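Side-chain contacts in FYVE, RhoGEF and PH domain-containing protein 5 (Homo sapiens, PDB 3MPX), which activates the small GTPase CDC42 by exchanging its bound GDP for GTP, through the DH domain that this fragment carries together with its first PH domain: residues A55-D58 / M59-E62; H120-H123 / I124-D128; L179-D182 / Y183-L187; V170-L173 / F174-Q177. One frame throughout, in Å; residues are numbered along the deposited sequence.

Contact 1: A55-D58 / M59-E62; sequences ALDD and MDHE
M59 N donates to A55 O at 3.1 Å, and this bond ties the residues that follow to the last helical turn. Beyond it the ladder slackens: D60 N reaches L56 O in a bent, weak bond, and H61 N makes a weak bond to D58 O at 3.3 Å. D57 and D60 run side by side and point the same way, their carboxylate planes 35° apart, with D57 OD1 and D60 OD2 separated by 4.1 Å. Two like charges so close would probably repel, but R73 forms salt bridges to both, and R69 takes the other oxygen of D60. D58, on another side of the turn, is paired with R143. The H61 imidazole lies near the carbonyls of D57 and D58, CE1 3.6 Å from D57 O. On the buried side the selenomethionine at M59 carries the packing. Its CG stands anti to the carbonyl carbon (chi1 -67°), which sends the chain back along the helix, and the bend at chi3 brings CE beside A55 CB. The selenium meets L56 CD2 at 3.8 Å, the two side chains crossing obliquely. Helix 142-152, through R143 and L144, and helix 66-98, through R69 and L72, close round this apolar group. E62 N bonds to M59 O and closes the turn that leads the chain away: the end of helix 21-59 passing into a type I turn, M59 to E62, at one end of the DH helical bundle.

Contact 2: H120-H123 / I124-D128; sequences HATH and ILQFD
H123 and F127, one helical turn apart, meet as an offset edge-to-face pair: the CD1 edge of the phenyl ring is directed at a face of the imidazole, 3.5 Å from H123 CE1. The ring planes stand at 72° and the centroids 5.2 Å apart. Both side chains swing away from their own backbone N (chi1 -179° for H123, -165° for F127), which lays the two rings along one flank of the helix. H123 NE2 is hydrogen-bonded to the hydroxyl of Y130, a bond likely to limit rotation of the imidazole. I124, the next large group, folds back over the preceding turn, with CG1 3.4 Å from H120 O, the same carbonyl that accepts the bond from I124 N. These residues belong to helix 117-138 of the DH bundle, whose buried flank is packed by V169 and V170 of helix 162-184 and by R210 and A211 of helix 192-214. On the flank toward helix 66-98, where Q126 meets Q74, Q126 turns its amide back toward the previous turn. Q126 NE2 donates to T122 O at 2.8 Å, the acceptor in the amide plane but the donor well above the carbonyl plane, while Q126 N gives the same oxygen only a weak bond. A leucine in place of Q126 would probably leave T122 O with that weak backbone bond as its remaining link to this residue. NE2 also lies alongside T122 CG2, at 3.3 Å.

Contact 3: L179-D182 / Y183-L187; sequences LLTD and YLNNL
The C-terminal end of helix 162-184, in the DH domain, illustrates how a helix runs out into a turn, here with asparagine side chains lying back against its last carbonyls. Y183 N still donates to L179 O at 2.8 Å, and L184 N follows to L180 O at 2.9 Å. One step on, N185 N makes a longer bond to T181 O, 3.3 Å. The next carbonyl is met by a side chain: N186 ND2 lies 2.8 Å from D182 O in a bond whose bent angle makes it weak. The amide gets there because N186 CG lies anti to the carbonyl carbon and beside its own backbone N (chi1 -65°), which turns the group back toward the helix. N185 also lies against the preceding turn, CG 3.2 Å from T181 O, but its amide makes no hydrogen bond to that oxygen. A type I turn from L184 to L187, closed by L187 N to L184 O, carries the chain onward and brings L187 CD2 over one face of the Y183 ring, toward its rim. L180 CD2 approaches the same ring obliquely, 4.4 Å from Y183 CD2. Y183 touches W100, V106 and T197 of helix 192-214, and its hydroxyl bonds to E193. L180 and L184 also face that helix, at I204 and Y194. L179 and N186 meet helix 21-59 through I26, and D182 bonds to H229 of helix 218-230.

Contact 4: V170-L173 / F174-Q177; sequences VQRL and FQYQ
Over one face of the R172 guanidinium lies the CD1 side of the Y176 ring, while Q175 meets the same group at its edge. The guanidinium and ring planes are 59° apart, so this is no parallel stack; R172 NE comes to 3.5 Å from Y176 CE1. Lower on the chain, R172 CG sits over the tyrosine face in a CH-pi contact, 4.2 Å from the ring centroid. R172 O also lies above a ring face, offset to the rim. At the edge, R172 NH2 donates to Q175 OE1 at 3.0 Å, nearly in the guanidinium plane and almost straight (164°). The bend at chi2 (60°) carries the arginine's end forward along the helix to both partners. Q175 NE2, at the other end of that amide, rests beside Q171 CG at 3.5 Å. R172 NH1 is also hydrogen-bonded to S33 and salt-bridged to E34. A methionine in place of R172 would probably leave Q175 OE1 without its donor and E34 without its opposite charge. Apolar contacts are looser: F174 CE2 with V170 CG1, and L173 CD2 with Y176 CD2. This buried middle of helix 162-184 meets helix 21-59 through R172 and Y176, whose hydroxyl bonds to E34. L173 faces F117 of helix 117-138 and T208 of helix 192-214, and F174 reaches L221 and V225 of helix 218-230.

How the contacts relate
All four are local contacts on helices of one DH domain, or at their ends, met along the chain in the order 1, 2, 4, 3. Contact 1 ends helix 21-59 at one extremity of the bundle, and contact 3 ends helix 162-184 on the opposite side of the chain's centre; the centres of contacts 1 and 3 are about 48 Å apart. Contact 4 lies earlier on helix 162-184; the centres of contacts 3 and 4 are about 14 Å apart, and L179 CD1 approaches R172 NH2 at 4.1 Å. Contact 2, on helix 117-138, packs directly against contact 4, F127 on V170 and H120 on L173. Contacts 2 and 4 thus join helices 117-138 and 162-184 in the body of the exchange domain, while contacts 1 and 3 mark two helix ends.

Contact 1: A55-D58 / M59-E62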
loop_
_atom_site.group_PDB
_atom_site.type_symbol
_atom_site.label_atom_id
_atom_site.label_comp_id
_atom_site.label_asym_id
_atom_site.label_seq_id
_atom_site.Cartn_x
_atom_site.Cartn_y
_atom_site.Cartn_z
ATOM N N ALA A 55 -19.023 -21.860 6.718
ATOM C CA ALA A 55 -18.207 -22.942 7.277
ATOM C C ALA A 55 -18.261 -22.946 8.806
ATOM O O ALA A 55 -18.668 -23.955 9.374
ATOM C CB ALA A 55 -16.765 -22.834 6.794
ATOM N N LEU A 56 -17.886 -21.816 9.469
ATOM C CA LEU A 56 -17.859 -21.671 10.935
ATOM C C LEU A 56 -19.205 -22.038 11.576
ATOM O O LEU A 56 -19.200 -22.729 12.596
ATOM C CB LEU A 56 -17.375 -20.271 11.381
ATOM C CG LEU A 56 -15.913 -19.871 11.060
ATOM C CD1 LEU A 56 -15.630 -18.436 11.481
ATOM C CD2 LEU A 56 -14.911 -20.806 11.705
ATOM N N ASP A 57 -20.348 -21.666 10.931
ATOM C CA ASP A 57 -21.711 -22.035 11.363
ATOM C C ASP A 57 -21.886 -23.562 11.405
ATOM O O ASP A 57 -22.560 -24.060 12.316
ATOM C CB ASP A 57 -22.796 -21.420 10.459
ATOM C CG ASP A 57 -23.028 -19.915 10.585
ATOM O OD1 ASP A 57 -22.671 -19.333 11.643
ATOM O OD2 ASP A 57 -23.584 -19.319 9.631
ATOM N N ASP A 58 -21.251 -24.305 10.443
ATOM C CA ASP A 58 -21.290 -25.776 10.390
ATOM C C ASP A 58 -20.430 -26.376 11.505
ATOM O O ASP A 58 -20.782 -27.409 12.092
ATOM C CB ASP A 58 -20.783 -26.298 9.036
ATOM C CG ASP A 58 -21.650 -26.064 7.815
ATOM O OD1 ASP A 58 -22.862 -25.844 7.980
ATOM O OD2 ASP A 58 -21.123 -26.175 6.686
HETATM N N MSE A 59 -19.284 -25.731 11.776
HETATM C CA MSE A 59 -18.303 -26.172 12.771
HETATM C C MSE A 59 -18.786 -26.007 14.185
HETATM O O MSE A 59 -18.211 -26.610 15.093
HETATM C CB MSE A 59 -16.973 -25.461 12.596
HETATM C CG MSE A 59 -16.271 -25.817 11.317
HETATM SE SE MSE A 59 -14.809 -24.576 11.048
HETATM C CE MSE A 59 -15.273 -24.061 9.425
ATOM N N ASP A 60 -19.853 -25.219 14.389
ATOM C CA ASP A 60 -20.435 -25.064 15.718
ATOM C C ASP A 60 -20.872 -26.436 16.261
ATOM O O ASP A 60 -20.626 -26.727 17.431
ATOM C CB ASP A 60 -21.605 -24.079 15.679
ATOM C CG ASP A 60 -21.183 -22.627 15.529
ATOM O OD1 ASP A 60 -20.239 -22.202 16.238
ATOM O OD2 ASP A 60 -21.836 -21.899 14.748
ATOM N N HIS A 61 -21.405 -27.307 15.366
ATOM C CA HIS A 61 -21.886 -28.673 15.621
ATOM C C HIS A 61 -20.803 -29.780 15.518
ATOM O O HIS A 61 -21.140 -30.945 15.732
ATOM C CB HIS A 61 -23.040 -29.011 14.664
ATOM C CG HIS A 61 -24.033 -27.908 14.507
ATOM N ND1 HIS A 61 -24.182 -27.242 13.303
ATOM C CD2 HIS A 61 -24.859 -27.353 15.423
ATOM C CE1 HIS A 61 -25.103 -26.319 13.517
ATOM N NE2 HIS A 61 -25.541 -26.349 14.780
ATOM N N GLU A 62 -19.524 -29.439 15.224
ATOM C CA GLU A 62 -18.414 -30.415 15.124
ATOM C C GLU A 62 -18.457 -31.491 16.224
ATOM O O GLU A 62 -18.884 -31.208 17.342
ATOM C CB GLU A 62 -17.041 -29.715 15.163
ATOM C CG GLU A 62 -16.537 -29.232 13.813
ATOM C CD GLU A 62 -15.154 -28.598 13.782
ATOM O OE1 GLU A 62 -14.602 -28.454 12.664
ATOM O OE2 GLU A 62 -14.613 -28.259 14.863
#

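Contact 2: H120-H123 / I124-D128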
loop_
_atom_site.group_PDB
_atom_site.type_symbol
_atom_site.label_atom_id
_atom_site.label_comp_id
_atom_site.label_asym_id
_atom_site.label_seq_id
_atom_site.Cartn_x
_atom_site.Cartn_y
_atom_site.Cartn_z
ATOM N N HIS A 120 -12.063 0.272 10.523
ATOM C CA HIS A 120 -10.708 0.116 9.989
ATOM C C HIS A 120 -9.695 -0.065 11.141
ATOM O O HIS A 120 -8.931 -1.024 11.122
ATOM C CB HIS A 120 -10.302 1.311 9.094
ATOM C CG HIS A 120 -10.687 1.109 7.660
ATOM N ND1 HIS A 120 -10.080 0.127 6.871
ATOM C CD2 HIS A 120 -11.644 1.718 6.930
ATOM C CE1 HIS A 120 -10.662 0.205 5.689
ATOM N NE2 HIS A 120 -11.601 1.150 5.673
ATOM N N ALA A 121 -9.741 0.808 12.157
ATOM C CA ALA A 121 -8.870 0.770 13.332
ATOM C C ALA A 121 -9.036 -0.542 14.097
ATOM O O ALA A 121 -8.047 -1.163 14.485
ATOM C CB ALA A 121 -9.205 1.933 14.239
ATOM N N THR A 122 -10.299 -0.972 14.273
ATOM C CA THR A 122 -10.694 -2.202 14.951
ATOM C C THR A 122 -10.224 -3.421 14.147
ATOM O O THR A 122 -9.768 -4.394 14.744
ATOM C CB THR A 122 -12.208 -2.150 15.178
ATOM O OG1 THR A 122 -12.460 -1.165 16.171
ATOM C CG2 THR A 122 -12.783 -3.452 15.641
ATOM N N HIS A 123 -10.324 -3.356 12.797
ATOM C CA HIS A 123 -9.907 -4.433 11.899
ATOM C C HIS A 123 -8.409 -4.626 11.977
ATOM O O HIS A 123 -7.956 -5.746 12.166
ATOM C CB HIS A 123 -10.346 -4.158 10.459
ATOM C CG HIS A 123 -9.960 -5.236 9.483
ATOM N ND1 HIS A 123 -9.337 -4.934 8.274
ATOM C CD2 HIS A 123 -10.138 -6.575 9.557
ATOM C CE1 HIS A 123 -9.164 -6.089 7.661
ATOM N NE2 HIS A 123 -9.624 -7.106 8.396
ATOM N N ILE A 124 -7.652 -3.516 11.890
ATOM C CA ILE A 124 -6.192 -3.445 11.976
ATOM C C ILE A 124 -5.711 -4.069 13.299
ATOM O O ILE A 124 -4.812 -4.901 13.263
ATOM C CB ILE A 124 -5.782 -1.947 11.853
ATOM C CG1 ILE A 124 -5.678 -1.512 10.369
ATOM C CG2 ILE A 124 -4.494 -1.648 12.616
ATOM C CD1 ILE A 124 -5.755 -0.035 10.125
ATOM N N LEU A 125 -6.340 -3.690 14.446
ATOM C CA LEU A 125 -6.000 -4.140 15.798
ATOM C C LEU A 125 -6.048 -5.647 15.989
ATOM O O LEU A 125 -5.266 -6.170 16.786
ATOM C CB LEU A 125 -6.889 -3.466 16.876
ATOM C CG LEU A 125 -6.624 -1.982 17.185
ATOM C CD1 LEU A 125 -7.709 -1.415 17.968
ATOM C CD2 LEU A 125 -5.311 -1.757 17.884
ATOM N N GLN A 126 -6.947 -6.344 15.281
ATOM C CA GLN A 126 -7.066 -7.810 15.400
ATOM C C GLN A 126 -6.677 -8.574 14.106
ATOM O O GLN A 126 -6.713 -9.809 14.086
ATOM C CB GLN A 126 -8.466 -8.220 15.898
ATOM C CG GLN A 126 -9.607 -7.701 15.048
ATOM C CD GLN A 126 -10.876 -7.604 15.842
ATOM O OE1 GLN A 126 -11.410 -8.597 16.373
ATOM N NE2 GLN A 126 -11.418 -6.407 15.884
ATOM N N PHE A 127 -6.227 -7.837 13.074
ATOM C CA PHE A 127 -5.823 -8.330 11.755
ATOM C C PHE A 127 -4.937 -9.602 11.823
ATOM O O PHE A 127 -5.400 -10.681 11.444
ATOM C CB PHE A 127 -5.125 -7.196 10.982
ATOM C CG PHE A 127 -4.963 -7.431 9.507
ATOM C CD1 PHE A 127 -5.922 -6.987 8.608
ATOM C CD2 PHE A 127 -3.831 -8.077 9.006
ATOM C CE1 PHE A 127 -5.774 -7.219 7.231
ATOM C CE2 PHE A 127 -3.680 -8.306 7.633
ATOM C CZ PHE A 127 -4.646 -7.868 6.754
ATOM N N ASP A 128 -3.693 -9.488 12.322
ATOM C CA ASP A 128 -2.762 -10.614 12.386
ATOM C C ASP A 128 -3.317 -11.816 13.187
ATOM O O ASP A 128 -3.014 -12.959 12.826
ATOM C CB ASP A 128 -1.390 -10.181 12.956
ATOM C CG ASP A 128 -0.609 -9.112 12.198
ATOM O OD1 ASP A 128 -0.719 -9.056 10.952
ATOM O OD2 ASP A 128 0.187 -8.394 12.840
#

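Contact 3: L179-D182 / Y183-L187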
loop_
_atom_site.group_PDB
_atom_site.type_symbol
_atom_site.label_atom_id
_atom_site.label_comp_id
_atom_site.label_asym_id
_atom_site.label_seq_id
_atom_site.Cartn_x
_atom_site.Cartn_y
_atom_site.Cartn_z
ATOM N N LEU A 179 -3.309 10.335 -2.036
ATOM C CA LEU A 179 -4.223 11.089 -2.893
ATOM C C LEU A 179 -4.584 12.432 -2.275
ATOM O O LEU A 179 -4.531 13.452 -2.974
ATOM C CB LEU A 179 -5.514 10.293 -3.182
ATOM C CG LEU A 179 -5.467 9.311 -4.342
ATOM C CD1 LEU A 179 -6.209 8.047 -4.006
ATOM C CD2 LEU A 179 -6.086 9.912 -5.577
ATOM N N LEU A 180 -4.925 12.436 -0.966
ATOM C CA LEU A 180 -5.371 13.623 -0.255
ATOM C C LEU A 180 -4.267 14.641 -0.079
ATOM O O LEU A 180 -4.539 15.856 -0.093
ATOM C CB LEU A 180 -6.053 13.259 1.064
ATOM C CG LEU A 180 -7.482 12.685 0.880
ATOM C CD1 LEU A 180 -7.931 11.954 2.088
ATOM C CD2 LEU A 180 -8.492 13.780 0.531
ATOM N N THR A 181 -3.007 14.160 -0.021
ATOM C CA THR A 181 -1.825 15.026 0.016
ATOM C C THR A 181 -1.612 15.645 -1.381
ATOM O O THR A 181 -1.253 16.813 -1.459
ATOM C CB THR A 181 -0.636 14.265 0.566
ATOM O OG1 THR A 181 -0.979 13.883 1.901
ATOM C CG2 THR A 181 0.646 15.087 0.549
ATOM N N ASP A 182 -1.895 14.907 -2.470
ATOM C CA ASP A 182 -1.780 15.485 -3.807
ATOM C C ASP A 182 -2.938 16.461 -4.061
ATOM O O ASP A 182 -2.784 17.434 -4.795
ATOM C CB ASP A 182 -1.693 14.399 -4.878
ATOM C CG ASP A 182 -0.256 13.997 -5.146
ATOM O OD1 ASP A 182 0.280 14.382 -6.212
ATOM O OD2 ASP A 182 0.355 13.344 -4.265
ATOM N N TYR A 183 -4.078 16.219 -3.408
ATOM C CA TYR A 183 -5.263 17.056 -3.490
ATOM C C TYR A 183 -5.035 18.381 -2.765
ATOM O O TYR A 183 -5.408 19.425 -3.288
ATOM C CB TYR A 183 -6.449 16.305 -2.888
ATOM C CG TYR A 183 -7.757 17.053 -2.943
ATOM C CD1 TYR A 183 -8.431 17.232 -4.152
ATOM C CD2 TYR A 183 -8.367 17.514 -1.781
ATOM C CE1 TYR A 183 -9.669 17.871 -4.202
ATOM C CE2 TYR A 183 -9.607 18.160 -1.820
ATOM C CZ TYR A 183 -10.248 18.345 -3.034
ATOM O OH TYR A 183 -11.458 18.989 -3.071
ATOM N N LEU A 184 -4.396 18.332 -1.582
ATOM C CA LEU A 184 -4.113 19.500 -0.736
ATOM C C LEU A 184 -3.139 20.469 -1.418
ATOM O O LEU A 184 -3.331 21.690 -1.313
ATOM C CB LEU A 184 -3.572 19.026 0.641
ATOM C CG LEU A 184 -3.242 20.076 1.749
ATOM C CD1 LEU A 184 -4.436 20.371 2.634
ATOM C CD2 LEU A 184 -2.061 19.614 2.587
ATOM N N ASN A 185 -2.107 19.929 -2.126
ATOM C CA ASN A 185 -1.081 20.719 -2.830
ATOM C C ASN A 185 -1.650 21.566 -3.973
ATOM O O ASN A 185 -0.993 22.508 -4.417
ATOM C CB ASN A 185 0.048 19.843 -3.360
ATOM C CG ASN A 185 0.791 19.085 -2.313
ATOM O OD1 ASN A 185 0.819 19.445 -1.137
ATOM N ND2 ASN A 185 1.376 17.977 -2.726
ATOM N N ASN A 186 -2.857 21.239 -4.435
ATOM C CA ASN A 186 -3.516 21.981 -5.492
ATOM C C ASN A 186 -4.657 22.845 -4.966
ATOM O O ASN A 186 -5.307 23.532 -5.755
ATOM C CB ASN A 186 -3.994 21.042 -6.567
ATOM C CG ASN A 186 -2.865 20.359 -7.250
ATOM O OD1 ASN A 186 -2.101 20.957 -8.013
ATOM N ND2 ASN A 186 -2.757 19.080 -7.009
ATOM N N LEU A 187 -4.900 22.825 -3.652
ATOM C CA LEU A 187 -5.958 23.638 -3.057
ATOM C C LEU A 187 -5.408 24.993 -2.633
ATOM O O LEU A 187 -4.193 25.135 -2.417
ATOM C CB LEU A 187 -6.645 22.947 -1.850
ATOM C CG LEU A 187 -7.451 21.659 -2.092
ATOM C CD1 LEU A 187 -8.104 21.209 -0.829
ATOM C CD2 LEU A 187 -8.511 21.829 -3.148
#

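Contact 4: V170-L173 / F174-Q177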
loop_
_atom_site.group_PDB
_atom_site.type_symbol
_atom_site.label_atom_id
_atom_site.label_comp_id
_atom_site.label_asym_id
_atom_site.label_seq_id
_atom_site.Cartn_x
_atom_site.Cartn_y
_atom_site.Cartn_z
ATOM N N VAL A 170 -6.708 -2.793 4.069
ATOM C CA VAL A 170 -5.938 -1.822 4.867
ATOM C C VAL A 170 -5.105 -0.851 3.984
ATOM O O VAL A 170 -4.717 0.224 4.436
ATOM C CB VAL A 170 -5.029 -2.616 5.851
ATOM C CG1 VAL A 170 -4.266 -1.703 6.817
ATOM C CG2 VAL A 170 -5.821 -3.667 6.610
ATOM N N GLN A 171 -4.787 -1.260 2.766
ATOM C CA GLN A 171 -3.976 -0.484 1.838
ATOM C C GLN A 171 -4.709 0.806 1.340
ATOM O O GLN A 171 -4.059 1.841 1.139
ATOM C CB GLN A 171 -3.527 -1.413 0.695
ATOM C CG GLN A 171 -3.057 -0.753 -0.583
ATOM C CD GLN A 171 -2.854 -1.793 -1.639
ATOM O OE1 GLN A 171 -1.743 -2.246 -1.855
ATOM N NE2 GLN A 171 -3.929 -2.228 -2.285
ATOM N N ARG A 172 -6.053 0.756 1.200
ATOM C CA ARG A 172 -6.846 1.914 0.769
ATOM C C ARG A 172 -6.583 3.150 1.636
ATOM O O ARG A 172 -6.633 4.280 1.134
ATOM C CB ARG A 172 -8.340 1.584 0.816
ATOM C CG ARG A 172 -9.238 2.588 0.086
ATOM C CD ARG A 172 -8.924 2.732 -1.402
ATOM N NE ARG A 172 -9.755 3.771 -2.002
ATOM C CZ ARG A 172 -9.387 4.551 -3.006
ATOM N NH1 ARG A 172 -10.224 5.453 -3.488
ATOM N NH2 ARG A 172 -8.174 4.438 -3.536
ATOM N N LEU A 173 -6.335 2.921 2.947
ATOM C CA LEU A 173 -6.053 3.962 3.918
ATOM C C LEU A 173 -4.779 4.740 3.568
ATOM O O LEU A 173 -4.787 5.961 3.656
ATOM C CB LEU A 173 -5.987 3.358 5.332
ATOM C CG LEU A 173 -7.266 2.656 5.854
ATOM C CD1 LEU A 173 -7.041 2.079 7.236
ATOM C CD2 LEU A 173 -8.492 3.603 5.855
ATOM N N PHE A 174 -3.714 4.048 3.113
ATOM C CA PHE A 174 -2.454 4.695 2.704
ATOM C C PHE A 174 -2.635 5.440 1.342
ATOM O O PHE A 174 -1.985 6.460 1.098
ATOM C CB PHE A 174 -1.292 3.682 2.677
ATOM C CG PHE A 174 -1.072 2.965 3.998
ATOM C CD1 PHE A 174 -0.557 3.640 5.103
ATOM C CD2 PHE A 174 -1.352 1.607 4.129
ATOM C CE1 PHE A 174 -0.360 2.977 6.325
ATOM C CE2 PHE A 174 -1.150 0.947 5.359
ATOM C CZ PHE A 174 -0.664 1.643 6.451
ATOM N N GLN A 175 -3.583 4.962 0.511
ATOM C CA GLN A 175 -3.977 5.550 -0.754
ATOM C C GLN A 175 -4.690 6.881 -0.531
ATOM O O GLN A 175 -4.357 7.856 -1.209
ATOM C CB GLN A 175 -4.840 4.568 -1.559
ATOM C CG GLN A 175 -4.012 3.482 -2.283
ATOM C CD GLN A 175 -4.845 2.356 -2.855
ATOM O OE1 GLN A 175 -6.072 2.431 -2.968
ATOM N NE2 GLN A 175 -4.196 1.267 -3.217
ATOM N N TYR A 176 -5.622 6.961 0.450
ATOM C CA TYR A 176 -6.308 8.222 0.768
ATOM C C TYR A 176 -5.247 9.265 1.180
ATOM O O TYR A 176 -5.254 10.371 0.657
ATOM C CB TYR A 176 -7.315 8.045 1.906
ATOM C CG TYR A 176 -8.548 7.215 1.618
ATOM C CD1 TYR A 176 -9.164 7.252 0.368
ATOM C CD2 TYR A 176 -9.181 6.501 2.630
ATOM C CE1 TYR A 176 -10.326 6.526 0.112
ATOM C CE2 TYR A 176 -10.344 5.774 2.387
ATOM C CZ TYR A 176 -10.900 5.771 1.121
ATOM O OH TYR A 176 -12.030 5.032 0.889
ATOM N N GLN A 177 -4.287 8.872 2.048
ATOM C CA GLN A 177 -3.151 9.685 2.481
ATOM C C GLN A 177 -2.371 10.239 1.301
ATOM O O GLN A 177 -2.219 11.451 1.221
ATOM C CB GLN A 177 -2.231 8.867 3.379
ATOM C CG GLN A 177 -2.747 8.779 4.811
ATOM C CD GLN A 177 -1.867 7.989 5.755
ATOM O OE1 GLN A 177 -1.917 8.199 6.971
ATOM N NE2 GLN A 177 -1.064 7.043 5.243
#